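Hypothetical protein ydiI (PDB 1VH5) hydrolyses 1,4-dihydroxy-2-naphthoyl-CoA to 1,4-dihydroxy-2-naphthoate in menaquinone biosynthesis, and also accepts many other acyl-CoA thioesters. Local coordinates at residues Ala89-Ser94 with Leu127-Arg132. Sequence-based numbering, arbitrary orientation.
Sequences ANHVRS and LCCSSR
Asn90 and Ser130 form an antiparallel hydrogen-bonded pair: Asn90 N gives to Ser130 O (2.9 Å) and Ser130 N returns a bond to Asn90 O (3.0 Å). Where strand 81-91 ends, Cys128 O accepts twice from one face of its carbonyl plane, from Val92 N at 2.9 Å and Arg93 N at 3.3 Å. Cys128 and Cys129 form a classic beta bulge opposite Ile120 of strand 113-121. Water 1, in the guanidinium plane of Arg93, accepts from Arg93 NE and donates to Leu127 O, just before the bulge. With chi1 at 178°, Cys129 SG swings anti to its N and reaches Ala89 CB at 3.7 Å. The same sulfur approaches the His91 ring obliquely, 3.8 Å from His91 ND1. On the other side, the one carrying the Asn90 and Ser130 side chains, Val92 CG2 packs 3.9 Å from Leu127 CG. His91 through Ser94 belong to the substrate site, and His91 NE2 hydrogen-bonds Glu65, the inferred catalytic residue, of the second subunit. Ala89, Cys129 and Ser131 face helix 57-74, the central helix of the hot-dog fold, while Ala89 and Asn90 pair with a strand of the second subunit, carrying the sheet across the dimer interface.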
loop_
_atom_site.group_PDB
_atom_site.type_symbol
_atom_site.label_atom_id
_atom_site.label_comp_id
_atom_site.label_asym_id
_atom_site.label_seq_id
_atom_site.Cartn_x
_atom_site.Cartn_y
_atom_site.Cartn_z
ATOM N N ALA A 89 -0.882 4.747 -7.587
ATOM C CA ALA A 89 -2.320 4.475 -7.576
ATOM C C ALA A 89 -3.102 5.735 -7.457
ATOM O O ALA A 89 -2.695 6.664 -6.724
ATOM C CB ALA A 89 -2.700 3.500 -6.437
ATOM N N ASN A 90 -4.234 5.751 -8.151
ATOM C CA ASN A 90 -5.258 6.731 -7.899
ATOM C C ASN A 90 -6.463 6.135 -7.196
ATOM O O ASN A 90 -6.993 5.099 -7.632
ATOM C CB ASN A 90 -5.697 7.334 -9.210
ATOM C CG ASN A 90 -6.374 8.589 -9.025
ATOM O OD1 ASN A 90 -7.535 8.604 -8.613
ATOM N ND2 ASN A 90 -5.630 9.720 -9.260
ATOM N N HIS A 91 -6.924 6.796 -6.132
ATOM C CA HIS A 91 -8.082 6.308 -5.369
ATOM C C HIS A 91 -9.310 7.063 -5.858
ATOM O O HIS A 91 -9.455 8.262 -5.615
ATOM C CB HIS A 91 -7.852 6.630 -3.876
ATOM C CG HIS A 91 -6.619 6.001 -3.298
ATOM N ND1 HIS A 91 -6.356 4.649 -3.387
ATOM C CD2 HIS A 91 -5.597 6.544 -2.595
ATOM C CE1 HIS A 91 -5.208 4.386 -2.786
ATOM N NE2 HIS A 91 -4.739 5.518 -2.283
ATOM N N VAL A 92 -10.171 6.385 -6.611
ATOM C CA VAL A 92 -11.288 7.082 -7.272
ATOM C C VAL A 92 -12.644 6.906 -6.644
ATOM O O VAL A 92 -13.532 7.736 -6.863
ATOM C CB VAL A 92 -11.369 6.840 -8.775
ATOM C CG1 VAL A 92 -10.157 7.460 -9.473
ATOM C CG2 VAL A 92 -11.486 5.387 -9.078
ATOM N N ARG A 93 -12.817 5.841 -5.870
ATOM C CA ARG A 93 -14.075 5.621 -5.174
ATOM C C ARG A 93 -13.805 4.819 -3.912
ATOM O O ARG A 93 -12.969 3.907 -3.909
ATOM C CB ARG A 93 -15.039 4.864 -6.092
ATOM C CG ARG A 93 -16.397 4.460 -5.439
ATOM C CD ARG A 93 -17.291 3.617 -6.348
ATOM N NE ARG A 93 -17.859 4.375 -7.460
ATOM C CZ ARG A 93 -18.992 5.075 -7.388
ATOM N NH1 ARG A 93 -19.427 5.729 -8.454
ATOM N NH2 ARG A 93 -19.672 5.135 -6.251
ATOM N N SER A 94 -14.498 5.161 -2.835
ATOM C CA SER A 94 -14.372 4.413 -1.587
ATOM C C SER A 94 -15.129 3.109 -1.640
ATOM O O SER A 94 -15.988 2.901 -2.507
ATOM C CB SER A 94 -14.858 5.272 -0.427
ATOM O OG SER A 94 -16.257 5.499 -0.550
ATOM N N LEU A 127 -15.080 0.946 -10.429
ATOM C CA LEU A 127 -13.653 1.169 -10.216
ATOM C C LEU A 127 -13.425 1.962 -8.949
ATOM O O LEU A 127 -14.016 3.028 -8.756
ATOM C CB LEU A 127 -13.085 1.936 -11.393
ATOM C CG LEU A 127 -11.574 2.186 -11.379
ATOM C CD1 LEU A 127 -10.792 0.884 -11.529
ATOM C CD2 LEU A 127 -11.214 3.204 -12.467
ATOM N N CYS A 128 -12.591 1.425 -8.077
ATOM C CA CYS A 128 -12.266 2.131 -6.848
ATOM C C CYS A 128 -10.812 2.603 -6.814
ATOM O O CYS A 128 -10.493 3.577 -6.154
ATOM C CB CYS A 128 -12.484 1.220 -5.636
ATOM S SG CYS A 128 -14.243 0.846 -5.373
ATOM N N CYS A 129 -9.904 1.866 -7.451
ATOM C CA CYS A 129 -8.496 2.257 -7.425
ATOM C C CYS A 129 -7.866 1.798 -8.755
ATOM O O CYS A 129 -8.122 0.685 -9.205
ATOM C CB CYS A 129 -7.795 1.592 -6.228
ATOM S SG CYS A 129 -6.010 1.932 -6.073
ATOM N N SER A 130 -7.028 2.645 -9.366
ATOM C CA SER A 130 -6.311 2.237 -10.564
ATOM C C SER A 130 -4.822 2.407 -10.281
ATOM O O SER A 130 -4.380 3.488 -9.890
ATOM C CB SER A 130 -6.721 3.132 -11.730
ATOM O OG SER A 130 -5.936 2.817 -12.878
ATOM N N SER A 131 -4.050 1.355 -10.489
ATOM C CA SER A 131 -2.661 1.310 -10.078
ATOM C C SER A 131 -1.771 0.785 -11.195
ATOM O O SER A 131 -2.238 0.100 -12.117
ATOM C CB SER A 131 -2.483 0.488 -8.835
ATOM O OG SER A 131 -2.565 -0.870 -9.157
ATOM N N ARG A 132 -0.498 1.155 -11.123
ATOM C CA ARG A 132 0.540 0.585 -11.980
ATOM C C ARG A 132 1.750 0.172 -11.138
ATOM O O ARG A 132 2.107 0.896 -10.218
ATOM C CB ARG A 132 1.013 1.626 -13.010
ATOM C CG ARG A 132 0.037 1.954 -14.149
ATOM C CD ARG A 132 0.681 2.695 -15.348
ATOM N NE ARG A 132 1.611 3.767 -14.935
ATOM C CZ ARG A 132 1.220 4.998 -14.628
ATOM N NH1 ARG A 132 2.094 5.877 -14.233
ATOM N NH2 ARG A 132 -0.040 5.387 -14.709
HETATM O O HOH W 1 -16.045 4.453 -9.859
#